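Local coordinates for hypothetical Membrane Spanning Protein (Bacillus cereus, PDB 2FB5) that probably catalyses the condensation of two ATP molecules into the signalling nucleotide cyclic di-AMP and is probably required for efficient spore formation, at residues A[95-104]-A[135-143]. Numbering follows the deposited sequence.
Sequences LIVVERNETL and DGAVLVKNN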
loop_
_atom_site.group_PDB
_atom_site.type_symbol
_atom_site.label_atom_id
_atom_site.label_comp_id
_atom_site.label_asym_id
_atom_site.label_seq_id
_atom_site.Cartn_x
_atom_site.Cartn_y
_atom_site.Cartn_z
ATOM N N LEU A 95 6.406 24.464 -19.709
ATOM C CA LEU A 95 5.179 24.123 -19.010
ATOM C C LEU A 95 4.838 22.682 -19.381
ATOM O O LEU A 95 4.399 22.423 -20.503
ATOM C CB LEU A 95 4.054 25.080 -19.441
ATOM C CG LEU A 95 2.674 24.970 -18.803
ATOM C CD1 LEU A 95 2.726 25.250 -17.315
ATOM C CD2 LEU A 95 1.702 25.963 -19.481
ATOM N N ILE A 96 5.078 21.751 -18.455
ATOM C CA ILE A 96 4.926 20.320 -18.733
ATOM C C ILE A 96 3.913 19.661 -17.809
ATOM O O ILE A 96 4.152 19.521 -16.605
ATOM C CB ILE A 96 6.277 19.550 -18.617
ATOM C CG1 ILE A 96 7.323 20.157 -19.571
ATOM C CG2 ILE A 96 6.043 18.064 -18.894
ATOM C CD1 ILE A 96 8.735 19.498 -19.521
ATOM N N VAL A 97 2.785 19.258 -18.385
ATOM C CA VAL A 97 1.711 18.575 -17.656
ATOM C C VAL A 97 2.007 17.073 -17.621
ATOM O O VAL A 97 2.192 16.453 -18.672
ATOM C CB VAL A 97 0.354 18.772 -18.369
ATOM C CG1 VAL A 97 -0.751 17.955 -17.687
ATOM C CG2 VAL A 97 -0.034 20.256 -18.398
ATOM N N VAL A 98 2.058 16.482 -16.428
ATOM C CA VAL A 98 2.119 15.034 -16.353
ATOM C C VAL A 98 0.770 14.505 -15.892
ATOM O O VAL A 98 0.359 14.754 -14.759
ATOM C CB VAL A 98 3.242 14.535 -15.427
ATOM C CG1 VAL A 98 3.325 13.018 -15.492
ATOM C CG2 VAL A 98 4.565 15.188 -15.821
ATOM N N GLU A 99 0.081 13.806 -16.794
ATOM C CA GLU A 99 -1.190 13.174 -16.488
ATOM C C GLU A 99 -0.999 12.141 -15.392
ATOM O O GLU A 99 -0.041 11.342 -15.428
ATOM C CB GLU A 99 -1.782 12.497 -17.727
ATOM C CG GLU A 99 -3.229 12.058 -17.542
ATOM C CD GLU A 99 -3.886 11.589 -18.839
ATOM O OE1 GLU A 99 -3.625 12.186 -19.906
ATOM O OE2 GLU A 99 -4.668 10.615 -18.784
ATOM N N ARG A 100 -1.896 12.174 -14.411
ATOM C CA ARG A 100 -1.829 11.216 -13.304
ATOM C C ARG A 100 -3.063 10.296 -13.351
ATOM O O ARG A 100 -3.276 9.637 -14.374
ATOM C CB ARG A 100 -1.543 11.929 -11.949
ATOM C CG ARG A 100 -0.101 12.507 -11.897
ATOM C CD ARG A 100 0.214 13.344 -10.654
ATOM N NE ARG A 100 0.511 12.556 -9.455
ATOM C CZ ARG A 100 -0.236 12.563 -8.352
ATOM N NH1 ARG A 100 -1.330 13.308 -8.294
ATOM N NH2 ARG A 100 0.106 11.828 -7.305
ATOM N N ASN A 101 -3.866 10.234 -12.293
ATOM C CA ASN A 101 -5.008 9.315 -12.301
ATOM C C ASN A 101 -6.207 9.813 -13.124
ATOM O O ASN A 101 -7.004 9.008 -13.615
ATOM C CB ASN A 101 -5.450 8.932 -10.876
ATOM C CG ASN A 101 -6.520 7.827 -10.871
ATOM O OD1 ASN A 101 -6.299 6.752 -11.419
ATOM N ND2 ASN A 101 -7.701 8.119 -10.298
ATOM N N GLU A 102 -6.338 11.127 -13.285
ATOM C CA GLU A 102 -7.497 11.692 -13.968
ATOM C C GLU A 102 -7.195 12.128 -15.405
ATOM O O GLU A 102 -6.143 12.734 -15.681
ATOM C CB GLU A 102 -8.085 12.851 -13.151
ATOM C CG GLU A 102 -8.491 12.432 -11.750
ATOM C CD GLU A 102 -8.787 13.591 -10.804
ATOM O OE1 GLU A 102 -8.878 14.761 -11.245
ATOM O OE2 GLU A 102 -8.926 13.314 -9.593
ATOM N N THR A 103 -8.113 11.809 -16.318
ATOM C CA THR A 103 -7.937 12.163 -17.736
ATOM C C THR A 103 -8.200 13.655 -17.954
ATOM O O THR A 103 -8.970 14.276 -17.219
ATOM C CB THR A 103 -8.801 11.288 -18.691
ATOM O OG1 THR A 103 -10.184 11.594 -18.510
ATOM C CG2 THR A 103 -8.564 9.787 -18.431
ATOM N N LEU A 104 -7.560 14.224 -18.968
ATOM C CA LEU A 104 -7.461 15.672 -19.079
ATOM C C LEU A 104 -8.003 16.276 -20.375
ATOM O O LEU A 104 -7.920 17.491 -20.569
ATOM C CB LEU A 104 -5.989 16.076 -18.912
ATOM C CG LEU A 104 -5.324 15.608 -17.613
ATOM C CD1 LEU A 104 -3.829 15.871 -17.643
ATOM C CD2 LEU A 104 -5.986 16.311 -16.418
ATOM N N ASP A 135 5.045 28.012 -27.298
ATOM C CA ASP A 135 4.023 28.798 -26.593
ATOM C C ASP A 135 2.819 27.931 -26.185
ATOM O O ASP A 135 1.888 27.741 -26.961
ATOM C CB ASP A 135 3.603 29.995 -27.470
ATOM C CG ASP A 135 2.599 30.928 -26.786
ATOM O OD1 ASP A 135 2.585 31.007 -25.543
ATOM O OD2 ASP A 135 1.822 31.596 -27.509
ATOM N N GLY A 136 2.834 27.426 -24.958
ATOM C CA GLY A 136 1.760 26.564 -24.461
ATOM C C GLY A 136 2.347 25.368 -23.735
ATOM O O GLY A 136 3.553 25.308 -23.533
ATOM N N ALA A 137 1.496 24.422 -23.346
ATOM C CA ALA A 137 1.899 23.300 -22.506
ATOM C C ALA A 137 2.155 22.033 -23.301
ATOM O O ALA A 137 1.455 21.744 -24.270
ATOM C CB ALA A 137 0.831 23.018 -21.463
ATOM N N VAL A 138 3.142 21.265 -22.854
ATOM C CA VAL A 138 3.289 19.885 -23.288
ATOM C C VAL A 138 2.445 18.996 -22.374
ATOM O O VAL A 138 2.396 19.219 -21.166
ATOM C CB VAL A 138 4.776 19.453 -23.252
ATOM C CG1 VAL A 138 4.919 17.946 -23.085
ATOM C CG2 VAL A 138 5.461 19.915 -24.515
ATOM N N LEU A 139 1.778 18.004 -22.954
ATOM C CA LEU A 139 1.080 16.983 -22.179
ATOM C C LEU A 139 1.859 15.680 -22.272
ATOM O O LEU A 139 2.163 15.225 -23.372
ATOM C CB LEU A 139 -0.327 16.755 -22.726
ATOM C CG LEU A 139 -1.137 15.558 -22.182
ATOM C CD1 LEU A 139 -1.208 15.576 -20.647
ATOM C CD2 LEU A 139 -2.544 15.578 -22.785
ATOM N N VAL A 140 2.147 15.077 -21.119
ATOM C CA VAL A 140 2.867 13.803 -21.058
ATOM C C VAL A 140 1.903 12.755 -20.484
ATOM O O VAL A 140 1.262 12.998 -19.459
ATOM C CB VAL A 140 4.120 13.921 -20.151
ATOM C CG1 VAL A 140 4.656 12.550 -19.745
ATOM C CG2 VAL A 140 5.208 14.765 -20.819
ATOM N N LYS A 141 1.777 11.620 -21.167
ATOM C CA LYS A 141 1.052 10.479 -20.625
ATOM C C LYS A 141 2.047 9.336 -20.590
ATOM O O LYS A 141 2.442 8.838 -21.636
ATOM C CB LYS A 141 -0.138 10.118 -21.504
ATOM C CG LYS A 141 -0.832 8.807 -21.146
ATOM C CD LYS A 141 -1.662 8.939 -19.877
ATOM C CE LYS A 141 -2.543 7.720 -19.666
ATOM N NZ LYS A 141 -3.498 7.980 -18.548
ATOM N N ASN A 142 2.444 8.940 -19.384
ATOM C CA ASN A 142 3.439 7.880 -19.187
ATOM C C ASN A 142 4.742 8.211 -19.926
ATOM O O ASN A 142 5.423 9.165 -19.547
ATOM C CB ASN A 142 2.854 6.495 -19.547
ATOM C CG ASN A 142 3.672 5.337 -18.974
ATOM O OD1 ASN A 142 4.576 5.531 -18.152
ATOM N ND2 ASN A 142 3.353 4.115 -19.415
ATOM N N ASN A 143 5.079 7.468 -20.983
ATOM C CA ASN A 143 6.341 7.679 -21.686
ATOM C C ASN A 143 6.158 8.317 -23.071
ATOM O O ASN A 143 7.025 8.191 -23.940
ATOM C CB ASN A 143 7.154 6.364 -21.790
ATOM C CG ASN A 143 7.315 5.665 -20.447
ATOM O OD1 ASN A 143 7.006 4.466 -20.308
ATOM N ND2 ASN A 143 7.780 6.407 -19.446
HETATM O O HOH W 1 -1.752 8.456 -16.101
HETATM O O HOH W 2 1.570 9.934 -17.101
#
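V97 sits opposite L139 in a regular parallel pairing and hydrogen-bonds to the residues on either side of it, V138 and V140. Its N-H goes to V138 O (2.8 Å) and its carbonyl O takes the N-H of V140 (2.8 Å). Beyond these two bonds, V138 N donates to L95 O, and E99 N to V140 O (3.0 Å). The backbone polar atoms of I96 and V98 face the other way and bond to L183 and L181; those of A137 and L139 bond to strand 144-150.

Past the last pair the strands part, and water takes over. One water donates to E99 O (2.7 Å) and accepts from N142 N. A second donates to R100 O and accepts from K141 NZ. The same NZ forms a salt bridge with E99 OE2 (2.9 Å), approaching from above the carboxylate plane, 60° out of it. The lysine chain bends at its second torsion (chi2 74°), which carries K141 CD over the face of the E99 carboxylate. The guanidinium of R100 turns elsewhere, to Y69 O and D179 O.

On one face, I96 CG2 meets V140 CG2 (3.9 Å). On the other, L139 CD1 touches both V97 CG1 (3.8 Å) and L104 CD1.

The two strands are central in the mixed sheet of the DisA-type nucleotide-binding domain, flanked by antiparallel strands 181-185 and 144-150. Helix 166-175 packs on the face carrying L95 and V97.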